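Local structure of glycoside hydrolase, GH17 family (Formosa sp. Hel1_33_131, 6FCG) at residues A[122-126]-A[127-131]; A[209-212]-A[213-217]; A[224-227]-A[228-232]; A[289-292]-A[293-296]. The protein probably cleaves laminarin, the beta-1,3-glucan of algae, at internal linkages, as an endo-acting laminarinase of glycoside hydrolase family 17. All coordinates share one frame; numbering follows the deposited sequence.

The four contacts illustrate how local bonds shape the strand ends and helix ends of a TIM barrel. Contacts 2, 3 and 4 form a cluster: the centres of contacts 2 and 3 are about 11 Å apart, those of contacts 3 and 4 about 12 Å, and those of contacts 2 and 4 about 14 Å. Contact 2 touches contact 3 through W216 and contact 4 through G217, while H224 and L295 join contacts 3 and 4. A calcium ion lies about 12 Å from the side chain of A214 and about 11 Å from that of V225. Contact 1 stands apart, its centre about 19 Å from that of contact 2 and about 32 Å from that of contact 4.

Contact 1 of 4, residues A[122-126]-A[127-131]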
loop_
_atom_site.group_PDB
_atom_site.type_symbol
_atom_site.label_atom_id
_atom_site.label_comp_id
_atom_site.label_asym_id
_atom_site.label_seq_id
_atom_site.Cartn_x
_atom_site.Cartn_y
_atom_site.Cartn_z
ATOM N N TRP A 122 14.628 -26.384 30.803
ATOM C CA TRP A 122 14.952 -25.469 29.721
ATOM C C TRP A 122 16.454 -25.489 29.420
ATOM O O TRP A 122 17.279 -25.402 30.332
ATOM C CB TRP A 122 14.521 -24.050 30.038
ATOM C CG TRP A 122 14.628 -23.167 28.835
ATOM C CD1 TRP A 122 15.757 -22.535 28.375
ATOM C CD2 TRP A 122 13.591 -22.846 27.919
ATOM N NE1 TRP A 122 15.468 -21.846 27.225
ATOM C CE2 TRP A 122 14.147 -22.010 26.927
ATOM C CE3 TRP A 122 12.250 -23.172 27.838
ATOM C CZ2 TRP A 122 13.396 -21.498 25.870
ATOM C CZ3 TRP A 122 11.500 -22.665 26.779
ATOM C CH2 TRP A 122 12.068 -21.831 25.815
ATOM N N ILE A 123 16.776 -25.556 28.126
ATOM C CA ILE A 123 18.140 -25.583 27.633
ATOM C C ILE A 123 18.428 -24.345 26.791
ATOM O O ILE A 123 17.677 -24.014 25.863
ATOM C CB ILE A 123 18.329 -26.837 26.773
ATOM C CG1 ILE A 123 18.158 -28.089 27.634
ATOM C CG2 ILE A 123 19.678 -26.845 26.088
ATOM C CD1 ILE A 123 19.212 -28.312 28.715
ATOM N N ASP A 124 19.543 -23.695 27.100
ATOM C CA ASP A 124 20.021 -22.509 26.388
ATOM C C ASP A 124 21.389 -22.735 25.771
ATOM O O ASP A 124 22.181 -23.522 26.279
ATOM C CB ASP A 124 20.168 -21.364 27.372
ATOM C CG ASP A 124 18.843 -20.723 27.754
ATOM O OD1 ASP A 124 17.906 -20.697 26.929
ATOM O OD2 ASP A 124 18.768 -20.178 28.887
ATOM N N CYS A 125 21.654 -22.007 24.703
ATOM C CA CYS A 125 22.979 -21.826 24.154
ATOM C C CYS A 125 23.712 -20.757 24.932
ATOM O O CYS A 125 23.115 -20.034 25.725
ATOM C CB CYS A 125 22.886 -21.387 22.692
ATOM S SG CYS A 125 22.433 -19.640 22.374
ATOM N N LYS A 126 25.016 -20.660 24.700
ATOM C CA LYS A 126 25.853 -19.687 25.398
ATOM C C LYS A 126 25.390 -18.236 25.172
ATOM O O LYS A 126 25.158 -17.826 24.042
ATOM C CB LYS A 126 27.302 -19.815 24.971
ATOM C CG LYS A 126 28.259 -18.951 25.791
ATOM C CD LYS A 126 29.674 -19.138 25.283
ATOM C CE LYS A 126 30.685 -18.504 26.219
ATOM N NZ LYS A 126 31.865 -18.068 25.407
ATOM N N ASN A 127 25.275 -17.493 26.282
ATOM C CA ASN A 127 24.849 -16.086 26.302
ATOM C C ASN A 127 23.410 -15.798 25.938
ATOM O O ASN A 127 22.997 -14.651 25.906
ATOM C CB ASN A 127 25.789 -15.160 25.485
ATOM C CG ASN A 127 27.218 -15.101 26.016
ATOM O OD1 ASN A 127 28.146 -14.798 25.264
ATOM N ND2 ASN A 127 27.398 -15.302 27.309
ATOM N N ALA A 128 22.598 -16.818 25.768
ATOM C CA ALA A 128 21.160 -16.602 25.655
ATOM C C ALA A 128 20.613 -15.705 26.779
ATOM O O ALA A 128 21.016 -15.800 27.923
ATOM C CB ALA A 128 20.439 -17.930 25.685
ATOM N N TRP A 129 19.710 -14.815 26.396
ATOM C CA TRP A 129 19.043 -13.883 27.307
ATOM C C TRP A 129 19.998 -12.889 27.991
ATOM O O TRP A 129 19.622 -12.328 29.008
ATOM C CB TRP A 129 18.189 -14.621 28.350
ATOM C CG TRP A 129 17.491 -15.826 27.800
ATOM C CD1 TRP A 129 17.722 -17.132 28.143
ATOM C CD2 TRP A 129 16.529 -15.851 26.748
ATOM N NE1 TRP A 129 16.936 -17.959 27.384
ATOM C CE2 TRP A 129 16.184 -17.193 26.525
ATOM C CE3 TRP A 129 15.912 -14.860 25.971
ATOM C CZ2 TRP A 129 15.244 -17.574 25.556
ATOM C CZ3 TRP A 129 14.964 -15.243 24.999
ATOM C CH2 TRP A 129 14.651 -16.590 24.806
ATOM N N THR A 130 21.182 -12.642 27.416
ATOM C CA THR A 130 22.097 -11.606 27.895
ATOM C C THR A 130 22.320 -10.606 26.786
ATOM O O THR A 130 21.738 -10.716 25.732
ATOM C CB THR A 130 23.455 -12.183 28.279
ATOM O OG1 THR A 130 24.158 -12.533 27.078
ATOM C CG2 THR A 130 23.305 -13.420 29.155
ATOM N N ASP A 131 23.182 -9.631 27.025
ATOM C CA ASP A 131 23.600 -8.668 25.977
ATOM C C ASP A 131 24.985 -9.021 25.359
ATOM O O ASP A 131 25.593 -8.196 24.705
ATOM C CB ASP A 131 23.547 -7.220 26.524
ATOM C CG ASP A 131 24.527 -6.970 27.694
ATOM O OD1 ASP A 131 25.366 -7.850 28.043
ATOM O OD2 ASP A 131 24.457 -5.863 28.279
HETATM O O HOH W 1 21.212 -18.882 29.561
#
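D124 and W129 meet in the connection that follows strand 116-121 of the TIM barrel, where two overlapping type II beta turns, C125 to A128 and N127 to T130, fold the chain back. W129 NE1 donates to D124 OD1 at 2.9 Å, with an N-H...O angle of 144°. The same oxygen receives W122 NE1 at 2.7 Å, so one carboxylate oxygen grips two indoles, which reach it from opposite faces of its plane. OD1 lies almost in the ring plane of W122 but is tilted out of that of W129, and the two tryptophan side chains cross at about a right angle. With CG beside the backbone N of D124 (chi1 -77°), the carboxylate is placed between them. D124 OD2 takes a water at 2.8 Å, which also makes a weak bond to A128 O. With an alanine at D124, both indole N-H groups would probably lose their shared acceptor and the rings would be freer to turn.

The turns supply the backbone frame. A128 N bonds to C125 O at 3.3 Å, closing the first. In the second, N127 O accepts both T130 N and T130 OG1, the hydroxyl at 2.7 Å in the carbonyl plane and on a lone pair.

Packing completes the contact. The methyl of A128 lies against the carboxylate carbon of D124 and, more loosely, SG of C125. Farther out, W122 meets the ring of Y178, and W129 stacks on H430 of the second subunit. Between the two indoles, W122 CZ2 and W129 CZ2 are 4.3 Å apart.

Contact 2 of 4, residues A[209-212]-A[213-217]; sequences SSDN and FASWG
D211 and S215 join the end of barrel strand 206-212 to the short helix that follows. The S215 hydroxyl donates to D211 OD1, with OG 2.7 Å from that oxygen and well above the carboxylate plane. D211 OD1 also accepts the backbone N212 N, through its anti lone pair, at 2.7 Å; these bonds, with that of D211 OD2 to M171 N, fix the rotation of the carboxylate. An alanine in place of D211 would probably leave the S215 hydroxyl and the backbone N-H of N212 without this common acceptor, and the turn less firmly tied to the strand.

N212 caps the turn. Its OD1 accepts A214 N at 2.9 Å with an N-H...O angle of 158°, the donor standing above the amide carbonyl plane. CG lies anti to the backbone N (chi1 -173°), which carries the amide forward alongside F213, their planes about 50° apart. N212 O is also drawn in, by weak bonds from S215 N and W216 N. On the F213 ring, the methyl of A214 sits over the centre of one face, 4.2 Å above its plane.

W216 turns back along the strand, bringing S209 O to the ring edge, in plane, 3.3 Å from CZ2. Its NE1 bonds to S239 O, while S209 OG bonds to V166 O, so these polar ends are held by the neighbouring strands 238-241 and 161-168. The W216 indole thus packs where strand 238-241 meets helices 226-234 and 266-294, touching V240, L231 and V288, and F213 lies against V240 and V288 of the same strand and long helix.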
loop_
_atom_site.group_PDB
_atom_site.type_symbol
_atom_site.label_atom_id
_atom_site.label_comp_id
_atom_site.label_asym_id
_atom_site.label_seq_id
_atom_site.Cartn_x
_atom_site.Cartn_y
_atom_site.Cartn_z
ATOM N N SER A 209 13.059 -35.049 24.456
ATOM C CA SER A 209 13.235 -33.628 24.181
ATOM C C SER A 209 12.009 -33.191 23.422
ATOM O O SER A 209 11.514 -33.932 22.595
ATOM C CB SER A 209 14.480 -33.373 23.353
ATOM O OG SER A 209 14.726 -31.984 23.214
ATOM N N SER A 210 11.493 -32.004 23.718
ATOM C CA SER A 210 10.286 -31.550 23.047
ATOM C C SER A 210 10.702 -30.515 22.014
ATOM O O SER A 210 11.292 -29.485 22.342
ATOM C CB SER A 210 9.262 -31.030 24.056
ATOM O OG SER A 210 7.942 -31.271 23.591
ATOM N N ASP A 211 10.410 -30.799 20.756
ATOM C CA ASP A 211 10.929 -29.969 19.680
ATOM C C ASP A 211 10.065 -30.030 18.417
ATOM O O ASP A 211 9.210 -30.908 18.255
ATOM C CB ASP A 211 12.397 -30.364 19.375
ATOM C CG ASP A 211 13.275 -29.146 18.994
ATOM O OD1 ASP A 211 12.838 -28.340 18.135
ATOM O OD2 ASP A 211 14.390 -29.018 19.568
ATOM N N ASN A 212 10.305 -29.064 17.545
ATOM C CA ASN A 212 9.680 -28.980 16.232
ATOM C C ASN A 212 9.949 -30.213 15.384
ATOM O O ASN A 212 11.020 -30.800 15.437
ATOM C CB ASN A 212 10.245 -27.767 15.504
ATOM C CG ASN A 212 9.541 -27.485 14.199
ATOM O OD1 ASN A 212 10.028 -27.849 13.112
ATOM N ND2 ASN A 212 8.410 -26.790 14.284
ATOM N N PHE A 213 8.976 -30.567 14.574
ATOM C CA PHE A 213 9.089 -31.713 13.697
ATOM C C PHE A 213 10.382 -31.729 12.888
ATOM O O PHE A 213 10.938 -32.789 12.640
ATOM C CB PHE A 213 7.871 -31.792 12.750
ATOM C CG PHE A 213 7.932 -30.832 11.618
ATOM C CD1 PHE A 213 7.610 -29.507 11.798
ATOM C CD2 PHE A 213 8.331 -31.258 10.355
ATOM C CE1 PHE A 213 7.655 -28.618 10.731
ATOM C CE2 PHE A 213 8.392 -30.382 9.286
ATOM C CZ PHE A 213 8.051 -29.061 9.476
ATOM N N ALA A 214 10.821 -30.566 12.432
ATOM C CA ALA A 214 12.030 -30.467 11.620
ATOM C C ALA A 214 13.283 -30.819 12.423
ATOM O O ALA A 214 14.208 -31.426 11.906
ATOM C CB ALA A 214 12.146 -29.062 11.012
ATOM N N SER A 215 13.305 -30.436 13.685
ATOM C CA SER A 215 14.427 -30.768 14.578
ATOM C C SER A 215 14.585 -32.266 14.805
ATOM O O SER A 215 15.678 -32.746 15.010
ATOM C CB SER A 215 14.240 -30.089 15.941
ATOM O OG SER A 215 14.051 -28.701 15.778
ATOM N N TRP A 216 13.475 -32.983 14.746
ATOM C CA TRP A 216 13.485 -34.417 14.852
ATOM C C TRP A 216 13.674 -35.107 13.529
ATOM O O TRP A 216 13.480 -36.315 13.432
ATOM C CB TRP A 216 12.182 -34.912 15.504
ATOM C CG TRP A 216 12.163 -34.789 17.013
ATOM C CD1 TRP A 216 11.275 -34.057 17.769
ATOM C CD2 TRP A 216 13.061 -35.399 17.916
ATOM N NE1 TRP A 216 11.579 -34.191 19.101
ATOM C CE2 TRP A 216 12.657 -35.037 19.216
ATOM C CE3 TRP A 216 14.149 -36.249 17.759
ATOM C CZ2 TRP A 216 13.315 -35.495 20.358
ATOM C CZ3 TRP A 216 14.821 -36.703 18.903
ATOM C CH2 TRP A 216 14.400 -36.313 20.182
ATOM N N GLY A 217 14.063 -34.367 12.497
ATOM C CA GLY A 217 14.379 -34.956 11.198
ATOM C C GLY A 217 13.272 -35.019 10.165
ATOM O O GLY A 217 13.489 -35.565 9.108
#

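Contact 3 of 4, residues A[224-227]-A[228-232]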
loop_
_atom_site.group_PDB
_atom_site.type_symbol
_atom_site.label_atom_id
_atom_site.label_comp_id
_atom_site.label_asym_id
_atom_site.label_seq_id
_atom_site.Cartn_x
_atom_site.Cartn_y
_atom_site.Cartn_z
ATOM N N HIS A 224 19.716 -33.647 9.489
ATOM C CA HIS A 224 20.125 -35.068 9.509
ATOM C C HIS A 224 21.613 -35.305 9.769
ATOM O O HIS A 224 22.330 -35.736 8.877
ATOM C CB HIS A 224 19.750 -35.772 8.206
ATOM C CG HIS A 224 18.296 -35.733 7.897
ATOM N ND1 HIS A 224 17.798 -36.014 6.643
ATOM C CD2 HIS A 224 17.233 -35.381 8.660
ATOM C CE1 HIS A 224 16.482 -35.877 6.659
ATOM N NE2 HIS A 224 16.114 -35.492 7.872
ATOM N N VAL A 225 22.051 -35.086 11.002
ATOM C CA VAL A 225 23.453 -35.223 11.395
ATOM C C VAL A 225 23.584 -36.412 12.357
ATOM O O VAL A 225 22.592 -36.895 12.935
ATOM C CB VAL A 225 24.042 -33.894 11.972
ATOM C CG1 VAL A 225 23.858 -32.747 10.977
ATOM C CG2 VAL A 225 23.421 -33.487 13.300
ATOM N N GLU A 226 24.803 -36.900 12.506
ATOM C CA GLU A 226 25.079 -38.016 13.400
ATOM C C GLU A 226 24.527 -37.799 14.827
ATOM O O GLU A 226 23.873 -38.708 15.363
ATOM C CB GLU A 226 26.601 -38.259 13.396
ATOM C CG GLU A 226 27.235 -39.219 14.444
ATOM C CD GLU A 226 27.678 -40.584 13.930
ATOM O OE1 GLU A 226 27.534 -40.897 12.727
ATOM O OE2 GLU A 226 28.176 -41.370 14.771
ATOM N N ASP A 227 24.761 -36.615 15.417
ATOM C CA ASP A 227 24.296 -36.347 16.792
ATOM C C ASP A 227 22.783 -36.496 16.982
ATOM O O ASP A 227 22.347 -36.963 18.024
ATOM C CB ASP A 227 24.786 -34.998 17.305
ATOM C CG ASP A 227 26.284 -34.994 17.620
ATOM O OD1 ASP A 227 26.827 -36.042 18.027
ATOM O OD2 ASP A 227 26.933 -33.944 17.464
ATOM N N LEU A 228 21.996 -36.154 15.967
ATOM C CA LEU A 228 20.542 -36.363 16.005
ATOM C C LEU A 228 20.174 -37.825 16.008
ATOM O O LEU A 228 19.273 -38.222 16.713
ATOM C CB LEU A 228 19.832 -35.688 14.825
ATOM C CG LEU A 228 18.334 -35.968 14.705
ATOM C CD1 LEU A 228 17.569 -35.452 15.912
ATOM C CD2 LEU A 228 17.764 -35.321 13.457
ATOM N N THR A 229 20.851 -38.622 15.191
ATOM C CA THR A 229 20.620 -40.082 15.191
ATOM C C THR A 229 20.853 -40.654 16.607
ATOM O O THR A 229 20.033 -41.431 17.083
ATOM C CB THR A 229 21.456 -40.814 14.099
ATOM O OG1 THR A 229 20.990 -40.410 12.800
ATOM C CG2 THR A 229 21.331 -42.314 14.210
ATOM N N LYS A 230 21.934 -40.250 17.261
ATOM C CA LYS A 230 22.253 -40.722 18.604
ATOM C C LYS A 230 21.218 -40.260 19.625
ATOM O O LYS A 230 20.897 -41.014 20.557
ATOM C CB LYS A 230 23.646 -40.255 19.069
ATOM C CG LYS A 230 24.788 -40.761 18.207
ATOM C CD LYS A 230 26.119 -40.755 18.926
ATOM C CE LYS A 230 27.219 -40.935 17.900
ATOM N NZ LYS A 230 27.984 -39.707 17.791
ATOM N N LEU A 231 20.717 -39.032 19.458
ATOM C CA LEU A 231 19.668 -38.520 20.318
ATOM C C LEU A 231 18.380 -39.311 20.180
ATOM O O LEU A 231 17.734 -39.634 21.170
ATOM C CB LEU A 231 19.385 -37.048 20.007
ATOM C CG LEU A 231 18.258 -36.404 20.823
ATOM C CD1 LEU A 231 18.601 -36.368 22.302
ATOM C CD2 LEU A 231 18.004 -35.005 20.321
ATOM N N ILE A 232 18.009 -39.621 18.943
ATOM C CA ILE A 232 16.845 -40.461 18.679
ATOM C C ILE A 232 16.991 -41.845 19.327
ATOM O O ILE A 232 15.997 -42.375 19.807
ATOM C CB ILE A 232 16.556 -40.582 17.176
ATOM C CG1 ILE A 232 16.061 -39.239 16.639
ATOM C CG2 ILE A 232 15.507 -41.646 16.893
ATOM C CD1 ILE A 232 16.241 -39.063 15.151
#
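K230 reaches back over the preceding helical turn toward D227, while L228 covers the inner side of the same turn. L228 sets its CB 3.6 Å from V225 O, and with CG anti to the backbone N (chi1 174°) it lays its CD1 against the W216 indole. On the outer side, the pairing of K230 NZ with D227 OD1 is a long salt bridge, at 3.9 Å. E226 completes the network as the nearer partner of the lysine, its OE2 3.5 Å from K230 NZ. E226 bends at chi2 and K230 at its last torsion (chi4 111°), so the charged ends converge obliquely.

The backbone beneath follows the helical pattern. E226 O accepts K230 N at 3.1 Å, nearly along the C=O axis, and D227 O accepts L231 N at 3.0 Å. V225 O receives weak bonds from L228 N and T229 N.

L231 joins L228 in packing on W216, and also touches I185 and V189 of helix 182-197. The acidic pair beside the N-cap residue V225 would probably interact favourably with the helix dipole. Together these features describe the first two turns of an amphipathic barrel helix, charged outside and aliphatic inside.

Contact 4 of 4, residues A[289-292]-A[293-296]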
loop_
_atom_site.group_PDB
_atom_site.type_symbol
_atom_site.label_atom_id
_atom_site.label_comp_id
_atom_site.label_asym_id
_atom_site.label_seq_id
_atom_site.Cartn_x
_atom_site.Cartn_y
_atom_site.Cartn_z
ATOM N N ALA A 289 8.089 -39.877 11.788
ATOM C CA ALA A 289 8.021 -41.343 11.825
ATOM C C ALA A 289 8.772 -42.005 10.660
ATOM O O ALA A 289 9.459 -42.992 10.863
ATOM C CB ALA A 289 6.571 -41.829 11.853
ATOM N N SER A 290 8.633 -41.452 9.457
ATOM C CA SER A 290 9.393 -41.904 8.281
ATOM C C SER A 290 10.887 -41.764 8.434
ATOM O O SER A 290 11.649 -42.646 8.025
ATOM C CB SER A 290 8.980 -41.136 7.041
ATOM O OG SER A 290 7.713 -41.564 6.635
ATOM N N TYR A 291 11.314 -40.655 9.015
ATOM C CA TYR A 291 12.739 -40.433 9.194
ATOM C C TYR A 291 13.368 -41.460 10.142
ATOM O O TYR A 291 14.436 -42.002 9.831
ATOM C CB TYR A 291 13.063 -38.987 9.638
ATOM C CG TYR A 291 14.563 -38.781 9.708
ATOM C CD1 TYR A 291 15.340 -38.845 8.550
ATOM C CD2 TYR A 291 15.201 -38.585 10.918
ATOM C CE1 TYR A 291 16.713 -38.697 8.607
ATOM C CE2 TYR A 291 16.568 -38.436 10.983
ATOM C CZ TYR A 291 17.320 -38.497 9.826
ATOM O OH TYR A 291 18.676 -38.360 9.912
ATOM N N ILE A 292 12.715 -41.745 11.267
ATOM C CA ILE A 292 13.289 -42.682 12.258
ATOM C C ILE A 292 13.243 -44.106 11.691
ATOM O O ILE A 292 14.192 -44.860 11.856
ATOM C CB ILE A 292 12.749 -42.566 13.715
ATOM C CG1 ILE A 292 11.336 -43.167 13.842
ATOM C CG2 ILE A 292 12.882 -41.106 14.220
ATOM C CD1 ILE A 292 10.563 -42.863 15.113
ATOM N N LYS A 293 12.192 -44.432 10.938
ATOM C CA LYS A 293 12.117 -45.713 10.229
ATOM C C LYS A 293 13.297 -45.887 9.267
ATOM O O LYS A 293 13.897 -46.949 9.233
ATOM C CB LYS A 293 10.796 -45.859 9.462
ATOM C CG LYS A 293 10.528 -47.285 9.005
ATOM C CD LYS A 293 9.285 -47.386 8.133
ATOM C CE LYS A 293 8.896 -48.846 7.937
ATOM N NZ LYS A 293 7.836 -48.992 6.905
ATOM N N SER A 294 13.649 -44.832 8.532
ATOM C CA SER A 294 14.811 -44.854 7.617
ATOM C C SER A 294 16.150 -45.074 8.340
ATOM O O SER A 294 17.069 -45.587 7.756
ATOM C CB SER A 294 14.877 -43.570 6.772
ATOM O OG SER A 294 15.600 -42.532 7.427
ATOM N N LEU A 295 16.241 -44.708 9.622
ATOM C CA LEU A 295 17.413 -45.019 10.447
ATOM C C LEU A 295 17.373 -46.412 11.075
ATOM O O LEU A 295 18.273 -46.752 11.829
ATOM C CB LEU A 295 17.538 -43.991 11.574
ATOM C CG LEU A 295 17.719 -42.515 11.182
ATOM C CD1 LEU A 295 17.626 -41.614 12.408
ATOM C CD2 LEU A 295 19.060 -42.318 10.490
ATOM N N GLY A 296 16.331 -47.199 10.816
ATOM C CA GLY A 296 16.127 -48.474 11.492
ATOM C C GLY A 296 15.901 -48.370 13.002
ATOM O O GLY A 296 16.382 -49.203 13.750
#
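The ring of Y291 lies against L295 at the C-terminal end of helix 266-294, where the chain leaves through a Schellman motif. L295 CG stands 4.2 Å above one ring face, offset toward the rim, and its CD1 comes to 3.6 Å from Y291 CE2. H224 stacks on the opposite face, so the phenol is held between an aliphatic and an aromatic group. With CG anti to the backbone N (chi1 -176°), the tyrosine swings along the helix to meet the leucine, and the two side chains cross at a slant.

Below the ring, the last helical bonds are regular: K293 N to A289 O at 3.1 Å and S294 N to S290 O at 3.0 Å. L295 N then bonds to Y291 O at 3.3 Å and weakly to I292 O, while G296, at positive phi (64°), turns the chain away and gives its N to K293 O. L295 packs further on T229 and I232 of helix 226-234, and S290 touches N135 of the third subunit.

The S294 side chain adds a second grip on the Y291 carbonyl. Its hydroxyl donates to Y291 O at 2.7 Å, tilted 19° from the carbonyl plane.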